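Local coordinates for nucleoporin NUP159 (PDB 1XIP), which is a nucleoporin of the yeast nuclear pore complex whose N-terminal beta-propeller acts in mRNA export by tethering the helicase Dbp5 to the pore, at residues L35-L40 and V274-M279; E213-S218 and G232-E237; V90-F95 and F130-V135; D265-F270 and L297-S302. All blocks are in the same frame, centred on the assembly; numbering follows the deposited sequence.

Contact 1. Residues L35-L40 and V274-M279; sequences LPFASL and VRFPYM
Ala38 and Phe276 bring two irregular loop segments together, their CA atoms 5.2 Å apart, with no direct hydrogen bond between the two segments. Phe37, at the centre of an inverse gamma turn, and Phe276 carry much of the contact. Their rings form a T-shaped pair, the planes at 89° and the centroids 5.5 Å apart. The edge of Phe276 is the one that points, setting CD1 over the face of Phe37, 3.9 Å from Phe37 CE2. Both rings have CG anti to the backbone N (chi1 -163° for Phe37, -173° for Phe276), which swings each of them toward the other loop. Phe276 also lies along the backbone of Ala38 and Ser39, and it stacks with the ring of Phe130. Further on, Ser39 CB packs on Tyr278 CB and CG, while Ser39 OG bonds to the carbonyl of Phe130. The chain of Arg275 bends at chi2 and chi3 and folds back over the first loop. There Leu40 CD1 lies over one face of the guanidinium, 3.6 Å from Arg275 NH1, and Leu35 CG meets Arg275 CD. Water replaces direct polar contact. One molecule links Leu35 N, which it accepts from at 2.8 Å, to the carbonyl of Val274. Another accepts from Arg275 NH1 at 2.9 Å and from Phe276 N at 2.9 Å. Ile338 of strand 337-343 touches Leu35, Leu40 and Arg275. The arrangement joins two connecting loops of the NUP159/214 beta-propeller, distant in sequence, through an aromatic pair and bridging waters.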
loop_
_atom_site.group_PDB
_atom_site.type_symbol
_atom_site.label_atom_id
_atom_site.label_comp_id
_atom_site.label_asym_id
_atom_site.label_seq_id
_atom_site.Cartn_x
_atom_site.Cartn_y
_atom_site.Cartn_z
ATOM N N LEU A 35 -10.507 -4.154 12.198
ATOM C CA LEU A 35 -10.249 -3.352 11.000
ATOM C C LEU A 35 -11.151 -3.832 9.877
ATOM O O LEU A 35 -11.484 -5.005 9.848
ATOM C CB LEU A 35 -8.816 -3.566 10.547
ATOM C CG LEU A 35 -7.595 -3.036 11.281
ATOM C CD1 LEU A 35 -7.368 -1.600 10.926
ATOM C CD2 LEU A 35 -7.618 -3.242 12.800
ATOM N N PRO A 36 -11.530 -2.958 8.938
ATOM C CA PRO A 36 -12.345 -3.387 7.795
ATOM C C PRO A 36 -11.573 -4.394 6.952
ATOM O O PRO A 36 -10.425 -4.118 6.604
ATOM C CB PRO A 36 -12.568 -2.091 7.011
ATOM C CG PRO A 36 -12.340 -1.020 7.988
ATOM C CD PRO A 36 -11.240 -1.513 8.888
ATOM N N PHE A 37 -12.179 -5.544 6.656
ATOM C CA PHE A 37 -11.509 -6.608 5.925
ATOM C C PHE A 37 -11.340 -6.239 4.458
ATOM O O PHE A 37 -12.082 -6.687 3.589
ATOM C CB PHE A 37 -12.259 -7.942 6.079
ATOM C CG PHE A 37 -11.434 -9.146 5.707
ATOM C CD1 PHE A 37 -10.290 -9.483 6.432
ATOM C CD2 PHE A 37 -11.786 -9.934 4.624
ATOM C CE1 PHE A 37 -9.516 -10.590 6.073
ATOM C CE2 PHE A 37 -11.012 -11.042 4.262
ATOM C CZ PHE A 37 -9.875 -11.360 4.985
ATOM N N ALA A 38 -10.337 -5.404 4.200
ATOM C CA ALA A 38 -10.020 -4.897 2.869
ATOM C C ALA A 38 -8.615 -4.388 2.950
ATOM O O ALA A 38 -8.053 -4.237 4.047
ATOM C CB ALA A 38 -10.949 -3.768 2.492
ATOM N N SER A 39 -8.011 -4.128 1.818
ATOM C CA SER A 39 -6.715 -3.514 1.870
ATOM C C SER A 39 -6.973 -2.049 2.181
ATOM O O SER A 39 -7.913 -1.454 1.661
ATOM C CB SER A 39 -5.991 -3.706 0.570
ATOM O OG SER A 39 -6.697 -3.091 -0.465
ATOM N N LEU A 40 -6.202 -1.485 3.097
ATOM C CA LEU A 40 -6.517 -0.157 3.592
ATOM C C LEU A 40 -5.460 0.805 3.139
ATOM O O LEU A 40 -4.277 0.481 3.185
ATOM C CB LEU A 40 -6.612 -0.142 5.112
ATOM C CG LEU A 40 -7.399 -1.187 5.896
ATOM C CD1 LEU A 40 -7.105 -0.995 7.391
ATOM C CD2 LEU A 40 -8.839 -1.008 5.658
ATOM N N VAL A 274 -5.895 -9.578 12.567
ATOM C CA VAL A 274 -6.548 -10.004 11.329
ATOM C C VAL A 274 -6.555 -8.870 10.341
ATOM O O VAL A 274 -7.152 -7.827 10.571
ATOM C CB VAL A 274 -8.006 -10.463 11.546
ATOM C CG1 VAL A 274 -8.665 -10.815 10.198
ATOM C CG2 VAL A 274 -8.055 -11.639 12.495
ATOM N N ARG A 275 -5.882 -9.097 9.228
ATOM C CA ARG A 275 -5.748 -8.113 8.176
ATOM C C ARG A 275 -5.904 -8.767 6.846
ATOM O O ARG A 275 -5.486 -9.910 6.656
ATOM C CB ARG A 275 -4.387 -7.436 8.260
ATOM C CG ARG A 275 -4.276 -6.535 9.443
ATOM C CD ARG A 275 -5.159 -5.326 9.337
ATOM N NE ARG A 275 -4.324 -4.156 9.144
ATOM C CZ ARG A 275 -4.203 -3.486 8.020
ATOM N NH1 ARG A 275 -4.893 -3.822 6.939
ATOM N NH2 ARG A 275 -3.412 -2.454 7.983
ATOM N N PHE A 276 -6.538 -8.046 5.935
ATOM C CA PHE A 276 -6.528 -8.391 4.535
ATOM C C PHE A 276 -5.129 -8.103 3.989
ATOM O O PHE A 276 -4.578 -7.037 4.242
ATOM C CB PHE A 276 -7.573 -7.565 3.796
ATOM C CG PHE A 276 -7.762 -7.960 2.367
ATOM C CD1 PHE A 276 -8.628 -8.991 2.029
ATOM C CD2 PHE A 276 -7.067 -7.309 1.357
ATOM C CE1 PHE A 276 -8.802 -9.367 0.687
ATOM C CE2 PHE A 276 -7.223 -7.672 0.023
ATOM C CZ PHE A 276 -8.098 -8.700 -0.321
ATOM N N PRO A 277 -4.547 -9.067 3.280
ATOM C CA PRO A 277 -3.221 -8.926 2.652
ATOM C C PRO A 277 -3.084 -7.780 1.682
ATOM O O PRO A 277 -3.809 -7.730 0.696
ATOM C CB PRO A 277 -3.068 -10.233 1.895
ATOM C CG PRO A 277 -3.795 -11.188 2.762
ATOM C CD PRO A 277 -5.085 -10.426 3.105
ATOM N N TYR A 278 -2.149 -6.875 1.953
ATOM C CA TYR A 278 -1.875 -5.760 1.061
ATOM C C TYR A 278 -0.454 -5.253 1.270
ATOM O O TYR A 278 0.030 -5.164 2.398
ATOM C CB TYR A 278 -2.909 -4.631 1.233
ATOM C CG TYR A 278 -2.599 -3.418 0.382
ATOM C CD1 TYR A 278 -2.781 -3.447 -1.002
ATOM C CD2 TYR A 278 -2.103 -2.247 0.965
ATOM C CE1 TYR A 278 -2.462 -2.348 -1.786
ATOM C CE2 TYR A 278 -1.774 -1.148 0.202
ATOM C CZ TYR A 278 -1.947 -1.198 -1.176
ATOM O OH TYR A 278 -1.621 -0.098 -1.943
HETATM N N MSE A 279 0.213 -4.949 0.169
HETATM C CA MSE A 279 1.589 -4.488 0.195
HETATM C C MSE A 279 1.627 -2.986 -0.049
HETATM O O MSE A 279 1.205 -2.536 -1.108
HETATM C CB MSE A 279 2.400 -5.222 -0.888
HETATM C CG MSE A 279 3.889 -4.903 -0.901
HETATM SE SE MSE A 279 4.853 -5.629 0.667
HETATM C CE MSE A 279 4.426 -7.522 0.459
HETATM O O HOH W 1 -9.448 -6.721 12.361
HETATM O O HOH W 2 -5.281 -4.447 4.441
HETATM O O HOH W 3 -7.294 -5.391 6.961
#

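Contact 2. Residues E213-S218 and G232-E237; sequences EYSPLS and GNVISE
With CG anti to its carbonyl carbon (chi1 -59°) and an extended chi2, Leu217 lays its branched end along the backbone of Gly232. Its CD1 reaches Gly232 N at 3.4 Å, and CD2 comes to 3.9 Å from Asn233 O. Gly232 is fully extended, and its bare CA lies close under this leucine. Tyr214 brings ring atom CD1 to 4.1 Å from Gly232 CA, obliquely. The backbones are joined by an antiparallel hydrogen-bonded pair, Ser215 with Gly232. Ser215 N donates to Gly232 O at 2.8 Å, arriving from above the carbonyl plane, 36° out of it. The return bond, from Gly232 N to Ser215 O at 3.0 Å, lies in the carbonyl plane on a lone pair. Both are somewhat bent, the first with an N-H...O angle of 151°. Beyond this pair the second segment leaves the sheet. Val234 CG1 still touches Ser215, meeting OG at 3.6 Å, and that hydroxyl also has a weak bond to the carbonyl of Val211. The Asn233 side chain turns instead to Asp245, just before strand 246-254, its OD1 accepting from the backbone N of that residue. Gly232 is the last residue of the first FG repeat. The contact ends the pairing of strands 215-221 and 226-232. Leu217 and Ser218 both face Val230 there, in a classic beta bulge. Strand 215-221 is outermost in its sheet, and strand 246-254 lies on the far side of 226-232, where Gln246 touches Leu217 and Lys247 touches Tyr214.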
loop_
_atom_site.group_PDB
_atom_site.type_symbol
_atom_site.label_atom_id
_atom_site.label_comp_id
_atom_site.label_asym_id
_atom_site.label_seq_id
_atom_site.Cartn_x
_atom_site.Cartn_y
_atom_site.Cartn_z
ATOM N N GLU A 213 -2.608 -23.745 0.485
ATOM C CA GLU A 213 -1.579 -23.341 1.439
ATOM C C GLU A 213 -0.942 -22.022 1.021
ATOM O O GLU A 213 -0.663 -21.168 1.859
ATOM C CB GLU A 213 -0.494 -24.421 1.534
ATOM C CG GLU A 213 -0.394 -25.127 2.881
ATOM C CD GLU A 213 0.439 -26.416 2.827
ATOM O OE1 GLU A 213 1.533 -26.412 2.190
ATOM O OE2 GLU A 213 0.011 -27.435 3.432
ATOM N N TYR A 214 -0.691 -21.882 -0.280
ATOM C CA TYR A 214 -0.063 -20.684 -0.849
ATOM C C TYR A 214 -0.966 -20.051 -1.876
ATOM O O TYR A 214 -0.834 -20.270 -3.072
ATOM C CB TYR A 214 1.332 -21.009 -1.396
ATOM C CG TYR A 214 2.216 -21.431 -0.272
ATOM C CD1 TYR A 214 2.833 -20.487 0.535
ATOM C CD2 TYR A 214 2.355 -22.769 0.059
ATOM C CE1 TYR A 214 3.608 -20.858 1.604
ATOM C CE2 TYR A 214 3.127 -23.159 1.130
ATOM C CZ TYR A 214 3.753 -22.193 1.901
ATOM O OH TYR A 214 4.531 -22.562 2.977
ATOM N N SER A 215 -1.918 -19.293 -1.366
ATOM C CA SER A 215 -2.906 -18.615 -2.169
ATOM C C SER A 215 -2.315 -17.355 -2.762
ATOM O O SER A 215 -1.357 -16.796 -2.216
ATOM C CB SER A 215 -4.093 -18.244 -1.294
ATOM O OG SER A 215 -5.271 -18.851 -1.776
ATOM N N PRO A 216 -2.886 -16.888 -3.868
ATOM C CA PRO A 216 -2.428 -15.642 -4.485
ATOM C C PRO A 216 -2.877 -14.474 -3.613
ATOM O O PRO A 216 -4.083 -14.325 -3.392
ATOM C CB PRO A 216 -3.152 -15.634 -5.833
ATOM C CG PRO A 216 -4.399 -16.452 -5.607
ATOM C CD PRO A 216 -4.014 -17.497 -4.604
ATOM N N LEU A 217 -1.929 -13.690 -3.092
ATOM C CA LEU A 217 -2.268 -12.635 -2.132
ATOM C C LEU A 217 -2.028 -11.223 -2.680
ATOM O O LEU A 217 -2.826 -10.319 -2.430
ATOM C CB LEU A 217 -1.546 -12.837 -0.791
ATOM C CG LEU A 217 -1.733 -14.130 0.052
ATOM C CD1 LEU A 217 -0.849 -14.132 1.270
ATOM C CD2 LEU A 217 -3.148 -14.325 0.484
ATOM N N SER A 218 -0.956 -11.029 -3.450
ATOM C CA SER A 218 -0.516 -9.675 -3.735
ATOM C C SER A 218 0.445 -9.508 -4.937
ATOM O O SER A 218 1.364 -10.295 -5.103
ATOM C CB SER A 218 0.117 -9.096 -2.471
ATOM O OG SER A 218 1.054 -8.101 -2.817
ATOM N N GLY A 232 0.323 -17.157 0.301
ATOM C CA GLY A 232 0.216 -17.533 1.694
ATOM C C GLY A 232 -1.170 -18.008 2.030
ATOM O O GLY A 232 -2.034 -18.091 1.156
ATOM N N ASN A 233 -1.381 -18.325 3.302
ATOM C CA ASN A 233 -2.644 -18.877 3.761
ATOM C C ASN A 233 -3.768 -17.876 3.571
ATOM O O ASN A 233 -3.544 -16.662 3.592
ATOM C CB ASN A 233 -2.543 -19.319 5.222
ATOM C CG ASN A 233 -2.094 -18.194 6.148
ATOM O OD1 ASN A 233 -1.038 -17.598 5.961
ATOM N ND2 ASN A 233 -2.900 -17.909 7.160
ATOM N N VAL A 234 -4.974 -18.393 3.347
ATOM C CA VAL A 234 -6.150 -17.541 3.175
ATOM C C VAL A 234 -6.789 -17.263 4.525
ATOM O O VAL A 234 -7.113 -18.204 5.279
ATOM C CB VAL A 234 -7.199 -18.159 2.218
ATOM C CG1 VAL A 234 -7.174 -17.430 0.866
ATOM C CG2 VAL A 234 -6.983 -19.668 2.050
ATOM N N ILE A 235 -6.959 -15.978 4.842
ATOM C CA ILE A 235 -7.488 -15.600 6.151
ATOM C C ILE A 235 -8.993 -15.225 6.165
ATOM O O ILE A 235 -9.509 -14.646 5.207
ATOM C CB ILE A 235 -6.555 -14.559 6.862
ATOM C CG1 ILE A 235 -6.770 -14.582 8.384
ATOM C CG2 ILE A 235 -6.679 -13.151 6.247
ATOM C CD1 ILE A 235 -6.600 -15.973 9.018
ATOM N N SER A 236 -9.686 -15.600 7.239
ATOM C CA SER A 236 -11.137 -15.393 7.349
ATOM C C SER A 236 -11.526 -14.047 7.998
ATOM O O SER A 236 -10.867 -13.573 8.936
ATOM C CB SER A 236 -11.788 -16.551 8.112
ATOM O OG SER A 236 -11.408 -16.532 9.480
ATOM N N GLU A 237 -12.619 -13.469 7.494
ATOM C CA GLU A 237 -13.193 -12.203 7.978
ATOM C C GLU A 237 -13.250 -12.091 9.518
ATOM O O GLU A 237 -12.883 -11.059 10.092
ATOM C CB GLU A 237 -14.604 -11.996 7.382
ATOM C CG GLU A 237 -14.669 -11.835 5.860
ATOM C CD GLU A 237 -14.535 -13.159 5.102
ATOM O OE1 GLU A 237 -15.352 -14.087 5.345
ATOM O OE2 GLU A 237 -13.611 -13.275 4.259
#

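Contact 3. Residues V90-F95 and F130-V135; sequences VIFVCF and FQLKNV
Leu132 lies across the face of the Phe92 ring, a CH-pi contact at the middle of the two strands. The carbon that touches is Leu132 CB, 4.0 Å from the ring centroid and 24° off the ring normal, displaced toward the rim. Phe92 has CG anti to its backbone N (chi1 179°), a torsion that points the ring at the other strand. Its CE1 comes to 3.6 Å from Leu132 O, an oxygen that accepts a hydrogen bond from Gln41 NE2. The other end of Leu132 turns to Ile91. The two side chains cross at about a right angle and meet methyl to methyl, Ile91 CD1 to Leu132 CD1, at 3.8 Å. Asn134 stands at the edge of the Phe92 ring, near its plane, with CB 4.2 Å from CZ. The same Asn134 CB lies 4.2 Å from Cys94 SG. The amide of Asn134 is turned to its own hairpin, with ND2 bonded to the carbonyls of Asn136 and Thr138. No hydrogen bond joins the strands. Their axes are almost parallel, at 4°, and approach to 7.4 Å, wider than paired neighbours in a sheet. Ser103 and Leu139, from the next strands of the two sheets, close around the phenylalanine and leucine. These are the first strands of two consecutive four-stranded antiparallel sheets. Side-chain packing between such first strands is characteristic of adjacent blades in a beta-propeller.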
loop_
_atom_site.group_PDB
_atom_site.type_symbol
_atom_site.label_atom_id
_atom_site.label_comp_id
_atom_site.label_asym_id
_atom_site.label_seq_id
_atom_site.Cartn_x
_atom_site.Cartn_y
_atom_site.Cartn_z
ATOM N N VAL A 90 -13.809 3.111 6.490
ATOM C CA VAL A 90 -12.984 3.625 5.392
ATOM C C VAL A 90 -11.721 2.851 5.081
ATOM O O VAL A 90 -10.996 2.421 5.987
ATOM C CB VAL A 90 -12.797 5.196 5.344
ATOM C CG1 VAL A 90 -13.409 5.870 6.532
ATOM C CG2 VAL A 90 -11.339 5.587 5.126
ATOM N N ILE A 91 -11.489 2.659 3.783
ATOM C CA ILE A 91 -10.416 1.810 3.300
ATOM C C ILE A 91 -9.493 2.555 2.358
ATOM O O ILE A 91 -8.427 2.055 1.995
ATOM C CB ILE A 91 -10.999 0.542 2.636
ATOM C CG1 ILE A 91 -11.891 0.893 1.443
ATOM C CG2 ILE A 91 -11.806 -0.256 3.646
ATOM C CD1 ILE A 91 -11.986 -0.207 0.426
ATOM N N PHE A 92 -9.894 3.767 1.982
ATOM C CA PHE A 92 -9.231 4.493 0.915
ATOM C C PHE A 92 -9.448 5.986 1.019
ATOM O O PHE A 92 -10.556 6.461 1.135
ATOM C CB PHE A 92 -9.711 4.006 -0.460
ATOM C CG PHE A 92 -9.088 4.742 -1.604
ATOM C CD1 PHE A 92 -7.879 4.308 -2.151
ATOM C CD2 PHE A 92 -9.687 5.884 -2.130
ATOM C CE1 PHE A 92 -7.284 4.985 -3.215
ATOM C CE2 PHE A 92 -9.094 6.569 -3.205
ATOM C CZ PHE A 92 -7.892 6.106 -3.749
ATOM N N VAL A 93 -8.358 6.719 0.900
ATOM C CA VAL A 93 -8.333 8.146 1.143
ATOM C C VAL A 93 -7.265 8.699 0.193
ATOM O O VAL A 93 -6.227 8.056 0.005
ATOM C CB VAL A 93 -8.011 8.385 2.635
ATOM C CG1 VAL A 93 -6.660 9.078 2.855
ATOM C CG2 VAL A 93 -9.159 9.063 3.337
ATOM N N CYS A 94 -7.531 9.840 -0.448
ATOM C CA CYS A 94 -6.586 10.380 -1.429
ATOM C C CYS A 94 -6.971 11.724 -2.047
ATOM O O CYS A 94 -8.152 11.992 -2.257
ATOM C CB CYS A 94 -6.328 9.352 -2.536
ATOM S SG CYS A 94 -7.256 9.597 -4.055
ATOM N N PHE A 95 -5.965 12.542 -2.373
ATOM C CA PHE A 95 -6.197 13.829 -3.028
ATOM C C PHE A 95 -6.303 13.656 -4.522
ATOM O O PHE A 95 -5.564 12.879 -5.107
ATOM C CB PHE A 95 -5.087 14.828 -2.711
ATOM C CG PHE A 95 -5.001 15.203 -1.262
ATOM C CD1 PHE A 95 -4.139 14.523 -0.401
ATOM C CD2 PHE A 95 -5.771 16.222 -0.756
ATOM C CE1 PHE A 95 -4.053 14.861 0.940
ATOM C CE2 PHE A 95 -5.693 16.575 0.579
ATOM C CZ PHE A 95 -4.825 15.891 1.435
ATOM N N PHE A 130 -12.482 -4.512 -2.309
ATOM C CA PHE A 130 -11.266 -4.910 -1.581
ATOM C C PHE A 130 -10.125 -3.885 -1.738
ATOM O O PHE A 130 -9.323 -3.679 -0.819
ATOM C CB PHE A 130 -10.733 -6.260 -2.106
ATOM C CG PHE A 130 -11.541 -7.459 -1.699
ATOM C CD1 PHE A 130 -12.294 -7.468 -0.508
ATOM C CD2 PHE A 130 -11.537 -8.609 -2.507
ATOM C CE1 PHE A 130 -13.050 -8.596 -0.135
ATOM C CE2 PHE A 130 -12.278 -9.751 -2.146
ATOM C CZ PHE A 130 -13.044 -9.744 -0.955
ATOM N N GLN A 131 -10.029 -3.298 -2.932
ATOM C CA GLN A 131 -8.899 -2.448 -3.283
ATOM C C GLN A 131 -9.247 -1.390 -4.301
ATOM O O GLN A 131 -9.979 -1.656 -5.252
ATOM C CB GLN A 131 -7.728 -3.281 -3.809
ATOM C CG GLN A 131 -6.372 -2.561 -3.654
ATOM C CD GLN A 131 -5.245 -3.291 -4.320
ATOM O OE1 GLN A 131 -4.932 -4.407 -3.940
ATOM N NE2 GLN A 131 -4.639 -2.674 -5.324
ATOM N N LEU A 132 -8.702 -0.196 -4.092
ATOM C CA LEU A 132 -8.871 0.917 -5.003
ATOM C C LEU A 132 -7.527 1.521 -5.253
ATOM O O LEU A 132 -6.707 1.625 -4.327
ATOM C CB LEU A 132 -9.743 1.989 -4.373
ATOM C CG LEU A 132 -11.234 1.751 -4.278
ATOM C CD1 LEU A 132 -11.645 1.670 -2.835
ATOM C CD2 LEU A 132 -11.934 2.889 -4.955
ATOM N N LYS A 133 -7.290 1.921 -6.495
ATOM C CA LYS A 133 -6.131 2.718 -6.844
ATOM C C LYS A 133 -6.556 3.839 -7.760
ATOM O O LYS A 133 -7.321 3.639 -8.724
ATOM C CB LYS A 133 -5.078 1.876 -7.546
ATOM C CG LYS A 133 -3.797 1.624 -6.752
ATOM C CD LYS A 133 -2.899 2.876 -6.591
ATOM C CE LYS A 133 -2.008 2.778 -5.303
ATOM N NZ LYS A 133 -1.650 4.109 -4.644
ATOM N N ASN A 134 -6.058 5.029 -7.459
ATOM C CA ASN A 134 -6.258 6.157 -8.332
ATOM C C ASN A 134 -5.053 6.349 -9.241
ATOM O O ASN A 134 -3.916 6.322 -8.771
ATOM C CB ASN A 134 -6.513 7.407 -7.517
ATOM C CG ASN A 134 -6.492 8.651 -8.361
ATOM O OD1 ASN A 134 -5.807 9.613 -8.034
ATOM N ND2 ASN A 134 -7.235 8.634 -9.472
ATOM N N VAL A 135 -5.281 6.517 -10.540
ATOM C CA VAL A 135 -4.128 6.739 -11.422
ATOM C C VAL A 135 -4.073 8.148 -12.014
ATOM O O VAL A 135 -3.178 8.942 -11.654
ATOM C CB VAL A 135 -3.841 5.576 -12.426
ATOM C CG1 VAL A 135 -5.110 5.033 -13.046
ATOM C CG2 VAL A 135 -2.833 6.010 -13.466
#

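Contact 4. Residues D265-F270 and L297-S302; sequences DITPPF and LASSCS
The CA atoms of Pro269 and Ser302 are the nearest pair across the segments, 4.6 Å apart. The first segment is irregular, with Pro269 at the centre of an inverse gamma turn. The second leaves strand 292-299 through a type I beta turn from Ser299 to Ser302. At this turn Pro269 CA lies 3.1 Å from Cys301 O in a CA-H...O contact, with 132° at the hydrogen. Pro269 CB also packs on Cys301 CB, 4.2 Å away. Ser302 has OG anti to its backbone N (chi1 160°), which carries the hydroxyl across to the carbonyl of Pro268. The bond from Ser302 OG to Pro268 O is weak, at 3.0 Å, and the same hydroxyl also accepts from the backbone N of Glu304. Pro268 O has a further donor, Phe270 N, in the gamma turn. Ser299 takes the same anti torsion but stays within its own segment. Its OG accepts from Cys301 N at 3.2 Å, nearly straight at 163°, making an ST turn that braces the corner. The side chain of Thr267 is directed into this corner, between Ser299 and Ser302, though its detailed fit is doubtful. Ile266 CG2 touches Leu297 CD1 loosely at 4.5 Å. Pro268 to Phe270 belong to the PXFG repeat, here held as an ordered loop. That loop runs from strand 257-263 to strand 279-284. It is bordered by strand 246-254, through Ile250, Met248 and Gln246, and by strand 279-284, where Met279 touches Thr267 and Leu297. Ser306 OG of strand 306-308 accepts from Thr267 N.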
loop_
_atom_site.group_PDB
_atom_site.type_symbol
_atom_site.label_atom_id
_atom_site.label_comp_id
_atom_site.label_asym_id
_atom_site.label_seq_id
_atom_site.Cartn_x
_atom_site.Cartn_y
_atom_site.Cartn_z
ATOM N N ASP A 265 13.384 -11.667 3.165
ATOM C CA ASP A 265 13.774 -10.383 3.784
ATOM C C ASP A 265 12.894 -9.191 3.434
ATOM O O ASP A 265 13.198 -8.062 3.821
ATOM C CB ASP A 265 15.244 -10.026 3.495
ATOM C CG ASP A 265 16.228 -11.019 4.095
ATOM O OD1 ASP A 265 15.940 -11.591 5.188
ATOM O OD2 ASP A 265 17.324 -11.279 3.539
ATOM N N ILE A 266 11.822 -9.423 2.693
ATOM C CA ILE A 266 10.849 -8.372 2.481
ATOM C C ILE A 266 9.666 -8.641 3.381
ATOM O O ILE A 266 8.977 -9.654 3.215
ATOM C CB ILE A 266 10.399 -8.286 1.015
ATOM C CG1 ILE A 266 11.516 -7.724 0.140
ATOM C CG2 ILE A 266 9.178 -7.402 0.910
ATOM C CD1 ILE A 266 11.202 -7.728 -1.332
ATOM N N THR A 267 9.449 -7.755 4.349
ATOM C CA THR A 267 8.193 -7.716 5.093
ATOM C C THR A 267 7.783 -9.061 5.706
ATOM O O THR A 267 6.692 -9.542 5.417
ATOM C CB THR A 267 7.026 -7.284 4.187
ATOM O OG1 THR A 267 7.366 -6.073 3.504
ATOM C CG2 THR A 267 5.808 -6.985 5.015
ATOM N N PRO A 268 8.630 -9.696 6.514
ATOM C CA PRO A 268 8.232 -10.960 7.142
ATOM C C PRO A 268 6.905 -10.853 7.939
ATOM O O PRO A 268 6.743 -9.950 8.775
ATOM C CB PRO A 268 9.412 -11.274 8.068
ATOM C CG PRO A 268 10.303 -10.053 8.082
ATOM C CD PRO A 268 10.019 -9.310 6.860
ATOM N N PRO A 269 5.974 -11.778 7.698
ATOM C CA PRO A 269 4.614 -11.665 8.213
ATOM C C PRO A 269 4.426 -12.188 9.627
ATOM O O PRO A 269 3.809 -13.242 9.799
ATOM C CB PRO A 269 3.823 -12.526 7.238
ATOM C CG PRO A 269 4.761 -13.567 6.830
ATOM C CD PRO A 269 6.152 -13.011 6.917
ATOM N N PHE A 270 4.921 -11.453 10.623
ATOM C CA PHE A 270 4.754 -11.825 12.029
ATOM C C PHE A 270 3.533 -11.168 12.668
ATOM O O PHE A 270 3.352 -11.217 13.890
ATOM C CB PHE A 270 6.025 -11.489 12.819
ATOM C CG PHE A 270 7.185 -12.382 12.484
ATOM C CD1 PHE A 270 7.349 -13.608 13.126
ATOM C CD2 PHE A 270 8.095 -12.022 11.489
ATOM C CE1 PHE A 270 8.419 -14.461 12.787
ATOM C CE2 PHE A 270 9.164 -12.862 11.147
ATOM C CZ PHE A 270 9.326 -14.086 11.798
ATOM N N LEU A 297 8.852 -0.510 1.245
ATOM C CA LEU A 297 7.752 -1.470 1.323
ATOM C C LEU A 297 7.358 -1.821 2.748
ATOM O O LEU A 297 8.202 -1.910 3.632
ATOM C CB LEU A 297 8.097 -2.740 0.550
ATOM C CG LEU A 297 8.435 -2.542 -0.911
ATOM C CD1 LEU A 297 9.428 -3.574 -1.351
ATOM C CD2 LEU A 297 7.162 -2.619 -1.715
ATOM N N ALA A 298 6.061 -2.012 2.953
ATOM C CA ALA A 298 5.503 -2.374 4.238
ATOM C C ALA A 298 4.304 -3.217 3.948
ATOM O O ALA A 298 3.832 -3.273 2.803
ATOM C CB ALA A 298 5.088 -1.149 4.990
ATOM N N SER A 299 3.779 -3.862 4.979
ATOM C CA SER A 299 2.773 -4.877 4.773
ATOM C C SER A 299 1.736 -4.782 5.858
ATOM O O SER A 299 2.064 -4.450 6.995
ATOM C CB SER A 299 3.450 -6.240 4.815
ATOM O OG SER A 299 2.555 -7.313 4.614
ATOM N N SER A 300 0.483 -5.073 5.501
ATOM C CA SER A 300 -0.612 -5.178 6.472
ATOM C C SER A 300 -0.364 -6.325 7.463
ATOM O O SER A 300 -0.931 -6.352 8.562
ATOM C CB SER A 300 -1.976 -5.340 5.758
ATOM O OG SER A 300 -2.101 -6.585 5.051
ATOM N N CYS A 301 0.530 -7.242 7.098
ATOM C CA CYS A 301 0.795 -8.420 7.931
ATOM C C CYS A 301 2.134 -8.409 8.598
ATOM O O CYS A 301 2.607 -9.463 9.000
ATOM C CB CYS A 301 0.696 -9.689 7.100
ATOM S SG CYS A 301 -0.991 -9.942 6.655
ATOM N N SER A 302 2.753 -7.239 8.733
ATOM C CA SER A 302 4.123 -7.187 9.230
ATOM C C SER A 302 4.421 -5.855 9.891
ATOM O O SER A 302 3.770 -4.859 9.604
ATOM C CB SER A 302 5.080 -7.460 8.059
ATOM O OG SER A 302 6.400 -6.998 8.291
#

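Contact 1 touches each of the other three contacts, while those do not touch one another. Its centre is about 12 Å from that of contact 2 and about 13 Å from those of contacts 3 and 4. Toward contact 2, Phe37 CZ packs on Ile235 O at 3.3 Å. Toward contact 3, Leu40 CD2 packs on Ile91 CG2 at 3.7 Å. Toward contact 4, Ser300 OG is a probable partner of Phe276 O at 2.6 Å. Contacts 2 and 3 are the farthest apart, about 22 Å between centres. In sequence, contacts 2 and 3 both fall between the segments of contact 1, whereas contacts 1 and 4 interleave. All four belong to the Dbp5-interacting N-terminal propeller.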